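S-adenosyl-L-methionine-dependent 2-deoxy-scyllo-inosamine dehydrogenase (Bacillus circulans, PDB 4M7S) catalyses the radical S-adenosylmethionine-dependent two-electron oxidation of 2-deoxy-scyllo-inosamine to amino-dideoxy-scyllo-inosose in butirosin biosynthesis, using two [4Fe-4S] clusters. Local coordinates at residues E9-S14 and V177-G182; Q15-C20 and Y90-F95. One frame throughout, in Å; residues are numbered along the deposited sequence.

Contact 1 (E9-S14 and V177-G182); sequences EVEVNS and VVTVLG
Glu-9 and Val-10 pair in parallel with Val-177 and Val-178. Val-178 is bonded to Glu-9 in the strand and to Glu-11 just past its end. Val-178 N donates to Glu-9 O at 2.8 Å, and Val-178 O accepts from Glu-11 N at 2.7 Å. Both bonds are nearly straight. The chain then leaves strand 7-10 by an inverse gamma turn centred on Glu-11. Glu-11 has its CG anti to the backbone N (chi1 -163°) and runs extended across to the loop. Glu-11 OE1 accepts from Val-180 N at 2.8 Å, on the anti side of the carboxylate and 22° out of its plane. The N-H...O angle of 146° makes this bond more bent than the backbone pair. The carboxylate holds the backbone N of Val-180, the second residue of the type I turn from Thr-179 to Gly-182. Packing is tight here: Val-180 CG2 lies 3.1 Å from Glu-11 OE1, and Val-180 CG1 3.1 Å from Glu-11 O. Val-180 CG2 also meets Ser-14 CB at 3.9 Å. Asn-13 ND2 bonds to Glu-64 O and Ser-14 OG to Thr-33 O. Strand 7-10 of the radical SAM region pairs here with strand 175-178 of the iron-sulfur-binding region, so one mixed sheet runs through both. Strand 56-58 flanks 7-10, and strand 183-185 flanks 175-178. Helix 38-50 covers the Val-10 face with Tyr-41 and Leu-44.

Contact 2 (Q15-C20 and Y90-F95); sequences QCNRTC and YTNGDF. With SF4 (iron/sulfur cluster), chain C.
Asp-94 OD2 is gripped by two side chains of the cysteine loop, Arg-18 and Asn-17. Arg-18 NE reaches Asp-94 OD2 at 2.7 Å in a salt bridge. Asn-17 ND2 donates to the anti lone pair of Asp-94 OD2 at 2.8 Å. Asp-94 OD1 takes Arg-18 NH2 at 2.8 Å, at the edge of the guanidinium, though the two flat groups are turned 61° apart. The Asn-17 amide works at both ends. Asn-17 OD1 accepts from Asn-92 ND2 at 2.8 Å, with the two amide planes almost perpendicular. Asn-17 CG sits between its backbone N and carbonyl carbon (chi1 59°), which turns the amide toward Asn-92 and Asp-94. The edge of the Phe-95 ring meets this amide, with Phe-95 CE2 3.7 Å from Asn-17 CG. Asn-92 OD1 accepts from Asp-94 N in an Asx turn, linking these two partners. Cys-16 SG binds the cluster iron FE1 at 2.4 Å and accepts a hydrogen bond from Arg-18 N. Cys-20 SG binds FE2, and Cys-23 completes the radical SAM CX3CX2C motif. The network is consistent with holding the cluster-binding loop against the end of strand 86-91, and the hydrogen bond from Arg-18 N to the Cys-16 thiolate may tune the cluster's potential.

Overall arrangement
Contact 1 is buried, about 8 Å from the centre of the chain to its own centre, while contact 2 lies at the surface beside a cluster. Their centres are about 16 Å apart. Segments 9-14 and 15-20 follow each other directly, so one run of chain leaves the sheet in contact 1 and carries two cluster cysteines in contact 2. Both contacts reach the same sheet. Contact 1 joins neighbouring strands from the radical SAM and iron-sulfur-binding family regions, whereas contact 2 stays within the radical SAM region. Backbone pairing dominates the first, with a carboxylate and the methyls of Val-180 extending it. Side-chain amides, a salt bridge and iron ligation dominate the second.

Contact 1 (E9-S14 and V177-G182)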
loop_
_atom_site.group_PDB
_atom_site.type_symbol
_atom_site.label_atom_id
_atom_site.label_comp_id
_atom_site.label_asym_id
_atom_site.label_seq_id
_atom_site.Cartn_x
_atom_site.Cartn_y
_atom_site.Cartn_z
ATOM N N GLU A 9 -2.173 1.493 -1.655
ATOM C CA GLU A 9 -1.766 1.508 -0.255
ATOM C C GLU A 9 -1.611 2.945 0.183
ATOM O O GLU A 9 -0.835 3.689 -0.419
ATOM C CB GLU A 9 -0.415 0.811 -0.071
ATOM C CG GLU A 9 -0.483 -0.644 0.310
ATOM C CD GLU A 9 0.893 -1.235 0.539
ATOM O OE1 GLU A 9 1.732 -0.549 1.154
ATOM O OE2 GLU A 9 1.139 -2.372 0.090
ATOM N N VAL A 10 -2.341 3.335 1.227
ATOM C CA VAL A 10 -2.347 4.722 1.679
ATOM C C VAL A 10 -1.710 4.855 3.066
ATOM O O VAL A 10 -2.201 4.279 4.044
ATOM C CB VAL A 10 -3.769 5.274 1.704
ATOM C CG1 VAL A 10 -3.762 6.772 1.976
ATOM C CG2 VAL A 10 -4.462 5.002 0.364
ATOM N N GLU A 11 -0.621 5.612 3.150
ATOM C CA GLU A 11 0.026 5.867 4.434
ATOM C C GLU A 11 -0.759 6.912 5.234
ATOM O O GLU A 11 -0.350 8.076 5.322
ATOM C CB GLU A 11 1.466 6.342 4.211
ATOM C CG GLU A 11 2.364 6.253 5.437
ATOM C CD GLU A 11 3.780 6.735 5.161
ATOM O OE1 GLU A 11 3.963 7.604 4.268
ATOM O OE2 GLU A 11 4.708 6.232 5.834
ATOM N N VAL A 12 -1.885 6.508 5.820
ATOM C CA VAL A 12 -2.697 7.453 6.606
ATOM C C VAL A 12 -1.972 7.904 7.884
ATOM O O VAL A 12 -2.320 8.916 8.488
ATOM C CB VAL A 12 -4.107 6.902 6.916
ATOM C CG1 VAL A 12 -4.813 6.520 5.616
ATOM C CG2 VAL A 12 -4.027 5.693 7.858
ATOM N N ASN A 13 -0.961 7.146 8.297
ATOM C CA ASN A 13 -0.047 7.633 9.321
ATOM C C ASN A 13 1.284 6.916 9.204
ATOM O O ASN A 13 1.335 5.758 8.796
ATOM C CB ASN A 13 -0.637 7.469 10.720
ATOM C CG ASN A 13 -0.625 6.042 11.187
ATOM O OD1 ASN A 13 -1.348 5.203 10.646
ATOM N ND2 ASN A 13 0.194 5.747 12.202
ATOM N N SER A 14 2.363 7.596 9.572
ATOM C CA SER A 14 3.704 7.084 9.276
ATOM C C SER A 14 4.377 6.392 10.463
ATOM O O SER A 14 5.373 5.696 10.292
ATOM C CB SER A 14 4.590 8.226 8.798
ATOM O OG SER A 14 4.707 9.202 9.817
ATOM N N VAL A 177 1.336 3.262 -4.275
ATOM C CA VAL A 177 1.473 3.634 -2.877
ATOM C C VAL A 177 1.350 5.141 -2.766
ATOM O O VAL A 177 1.940 5.860 -3.562
ATOM C CB VAL A 177 2.848 3.218 -2.306
ATOM C CG1 VAL A 177 2.997 3.692 -0.855
ATOM C CG2 VAL A 177 3.014 1.717 -2.370
ATOM N N VAL A 178 0.586 5.615 -1.781
ATOM C CA VAL A 178 0.491 7.045 -1.485
ATOM C C VAL A 178 1.015 7.287 -0.058
ATOM O O VAL A 178 0.489 6.721 0.898
ATOM C CB VAL A 178 -0.971 7.523 -1.583
ATOM C CG1 VAL A 178 -1.096 9.004 -1.193
ATOM C CG2 VAL A 178 -1.533 7.267 -2.972
ATOM N N THR A 179 2.057 8.108 0.078
ATOM C CA THR A 179 2.696 8.354 1.362
ATOM C C THR A 179 1.929 9.415 2.132
ATOM O O THR A 179 0.975 9.999 1.592
ATOM C CB THR A 179 4.147 8.832 1.191
ATOM O OG1 THR A 179 4.149 10.155 0.636
ATOM C CG2 THR A 179 4.931 7.868 0.277
ATOM N N VAL A 180 2.349 9.676 3.374
ATOM C CA VAL A 180 1.612 10.609 4.238
ATOM C C VAL A 180 1.504 11.979 3.618
ATOM O O VAL A 180 0.552 12.704 3.888
ATOM C CB VAL A 180 2.266 10.857 5.621
ATOM C CG1 VAL A 180 1.424 10.260 6.734
ATOM C CG2 VAL A 180 3.719 10.413 5.663
ATOM N N LEU A 181 2.509 12.341 2.824
ATOM C CA LEU A 181 2.571 13.672 2.237
ATOM C C LEU A 181 2.073 13.681 0.789
ATOM O O LEU A 181 2.176 14.694 0.096
ATOM C CB LEU A 181 3.986 14.248 2.347
ATOM C CG LEU A 181 4.499 14.451 3.776
ATOM C CD1 LEU A 181 5.920 14.984 3.772
ATOM C CD2 LEU A 181 3.575 15.391 4.555
ATOM N N GLY A 182 1.522 12.555 0.345
ATOM C CA GLY A 182 0.859 12.489 -0.955
ATOM C C GLY A 182 1.678 11.923 -2.108
ATOM O O GLY A 182 1.175 11.769 -3.225
#

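Contact 2 (Q15-C20 and Y90-F95)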
loop_
_atom_site.group_PDB
_atom_site.type_symbol
_atom_site.label_atom_id
_atom_site.label_comp_id
_atom_site.label_asym_id
_atom_site.label_seq_id
_atom_site.Cartn_x
_atom_site.Cartn_y
_atom_site.Cartn_z
ATOM N N GLN A 15 3.848 6.591 11.665
ATOM C CA GLN A 15 4.470 5.998 12.848
ATOM C C GLN A 15 3.946 4.588 13.072
ATOM O O GLN A 15 2.787 4.290 12.790
ATOM C CB GLN A 15 4.251 6.848 14.119
ATOM C CG GLN A 15 5.010 6.306 15.358
ATOM C CD GLN A 15 4.882 7.169 16.618
ATOM O OE1 GLN A 15 3.801 7.666 16.947
ATOM N NE2 GLN A 15 5.992 7.335 17.334
ATOM N N CYS A 16 4.817 3.724 13.567
ATOM C CA CYS A 16 4.398 2.442 14.105
ATOM C C CYS A 16 4.857 2.324 15.551
ATOM O O CYS A 16 5.891 2.882 15.921
ATOM C CB CYS A 16 4.994 1.297 13.300
ATOM S SG CYS A 16 4.544 -0.268 14.036
ATOM N N ASN A 17 4.102 1.591 16.367
ATOM C CA ASN A 17 4.433 1.466 17.786
ATOM C C ASN A 17 5.576 0.486 18.035
ATOM O O ASN A 17 6.167 0.466 19.116
ATOM C CB ASN A 17 3.207 1.062 18.609
ATOM C CG ASN A 17 2.614 -0.258 18.163
ATOM O OD1 ASN A 17 2.100 -0.378 17.047
ATOM N ND2 ASN A 17 2.679 -1.262 19.039
ATOM N N ARG A 18 5.888 -0.327 17.033
ATOM C CA ARG A 18 6.963 -1.299 17.193
ATOM C C ARG A 18 8.276 -0.817 16.582
ATOM O O ARG A 18 8.319 0.196 15.877
ATOM C CB ARG A 18 6.552 -2.673 16.649
ATOM C CG ARG A 18 5.606 -3.404 17.590
ATOM C CD ARG A 18 5.288 -4.813 17.151
ATOM N NE ARG A 18 4.264 -5.406 18.010
ATOM C CZ ARG A 18 4.514 -6.040 19.152
ATOM N NH1 ARG A 18 5.762 -6.183 19.585
ATOM N NH2 ARG A 18 3.513 -6.538 19.867
ATOM N N THR A 19 9.342 -1.555 16.863
ATOM C CA THR A 19 10.687 -1.122 16.528
ATOM C C THR A 19 11.443 -2.217 15.792
ATOM O O THR A 19 12.656 -2.318 15.922
ATOM C CB THR A 19 11.460 -0.781 17.811
ATOM O OG1 THR A 19 11.435 -1.916 18.686
ATOM C CG2 THR A 19 10.824 0.417 18.524
ATOM N N CYS A 20 10.722 -3.024 15.013
ATOM C CA CYS A 20 11.301 -4.214 14.384
ATOM C C CYS A 20 12.581 -3.898 13.610
ATOM O O CYS A 20 12.581 -3.081 12.683
ATOM C CB CYS A 20 10.276 -4.887 13.473
ATOM S SG CYS A 20 8.703 -5.242 14.303
ATOM N N TYR A 90 -4.037 -3.907 7.371
ATOM C CA TYR A 90 -2.862 -4.673 7.754
ATOM C C TYR A 90 -2.353 -4.064 9.066
ATOM O O TYR A 90 -2.006 -2.880 9.111
ATOM C CB TYR A 90 -1.793 -4.586 6.675
ATOM C CG TYR A 90 -2.177 -5.214 5.341
ATOM C CD1 TYR A 90 -3.018 -4.558 4.450
ATOM C CD2 TYR A 90 -1.677 -6.452 4.972
ATOM C CE1 TYR A 90 -3.354 -5.123 3.224
ATOM C CE2 TYR A 90 -2.001 -7.024 3.748
ATOM C CZ TYR A 90 -2.842 -6.356 2.884
ATOM O OH TYR A 90 -3.170 -6.922 1.673
ATOM N N THR A 91 -2.317 -4.859 10.131
ATOM C CA THR A 91 -2.018 -4.307 11.453
ATOM C C THR A 91 -1.148 -5.248 12.291
ATOM O O THR A 91 -1.224 -6.462 12.117
ATOM C CB THR A 91 -3.334 -3.990 12.204
ATOM O OG1 THR A 91 -3.040 -3.476 13.510
ATOM C CG2 THR A 91 -4.207 -5.246 12.327
ATOM N N ASN A 92 -0.319 -4.704 13.189
ATOM C CA ASN A 92 0.419 -5.562 14.116
ATOM C C ASN A 92 -0.471 -6.110 15.224
ATOM O O ASN A 92 -0.043 -6.962 16.005
ATOM C CB ASN A 92 1.670 -4.888 14.710
ATOM C CG ASN A 92 1.363 -3.592 15.441
ATOM O OD1 ASN A 92 0.299 -3.431 16.053
ATOM N ND2 ASN A 92 2.301 -2.644 15.368
ATOM N N GLY A 93 -1.698 -5.600 15.298
ATOM C CA GLY A 93 -2.688 -6.112 16.234
ATOM C C GLY A 93 -2.675 -5.521 17.640
ATOM O O GLY A 93 -3.620 -5.736 18.399
ATOM N N ASP A 94 -1.629 -4.775 17.995
ATOM C CA ASP A 94 -1.484 -4.298 19.375
ATOM C C ASP A 94 -2.598 -3.342 19.817
ATOM O O ASP A 94 -2.827 -3.148 21.012
ATOM C CB ASP A 94 -0.127 -3.624 19.569
ATOM C CG ASP A 94 1.032 -4.550 19.259
ATOM O OD1 ASP A 94 0.855 -5.783 19.372
ATOM O OD2 ASP A 94 2.118 -4.044 18.907
ATOM N N PHE A 95 -3.266 -2.730 18.846
ATOM C CA PHE A 95 -4.367 -1.811 19.118
ATOM C C PHE A 95 -5.733 -2.382 18.738
ATOM O O PHE A 95 -6.756 -1.727 18.928
ATOM C CB PHE A 95 -4.144 -0.483 18.385
ATOM C CG PHE A 95 -3.052 0.357 18.981
ATOM C CD1 PHE A 95 -3.338 1.275 19.975
ATOM C CD2 PHE A 95 -1.742 0.224 18.550
ATOM C CE1 PHE A 95 -2.332 2.055 20.539
ATOM C CE2 PHE A 95 -0.728 0.990 19.107
ATOM C CZ PHE A 95 -1.024 1.910 20.107
HETATM FE FE1 SF4 C . 5.837 -1.750 12.644
HETATM FE FE2 SF4 C . 7.369 -3.912 12.901
HETATM FE FE3 SF4 C . 7.661 -2.361 10.764
HETATM FE FE4 SF4 C . 5.401 -3.841 11.004
HETATM S S1 SF4 C . 7.531 -4.647 10.712
HETATM S S2 SF4 C . 5.506 -1.642 10.376
HETATM S S3 SF4 C . 5.103 -3.828 13.291
HETATM S S4 SF4 C . 8.132 -1.751 12.944
#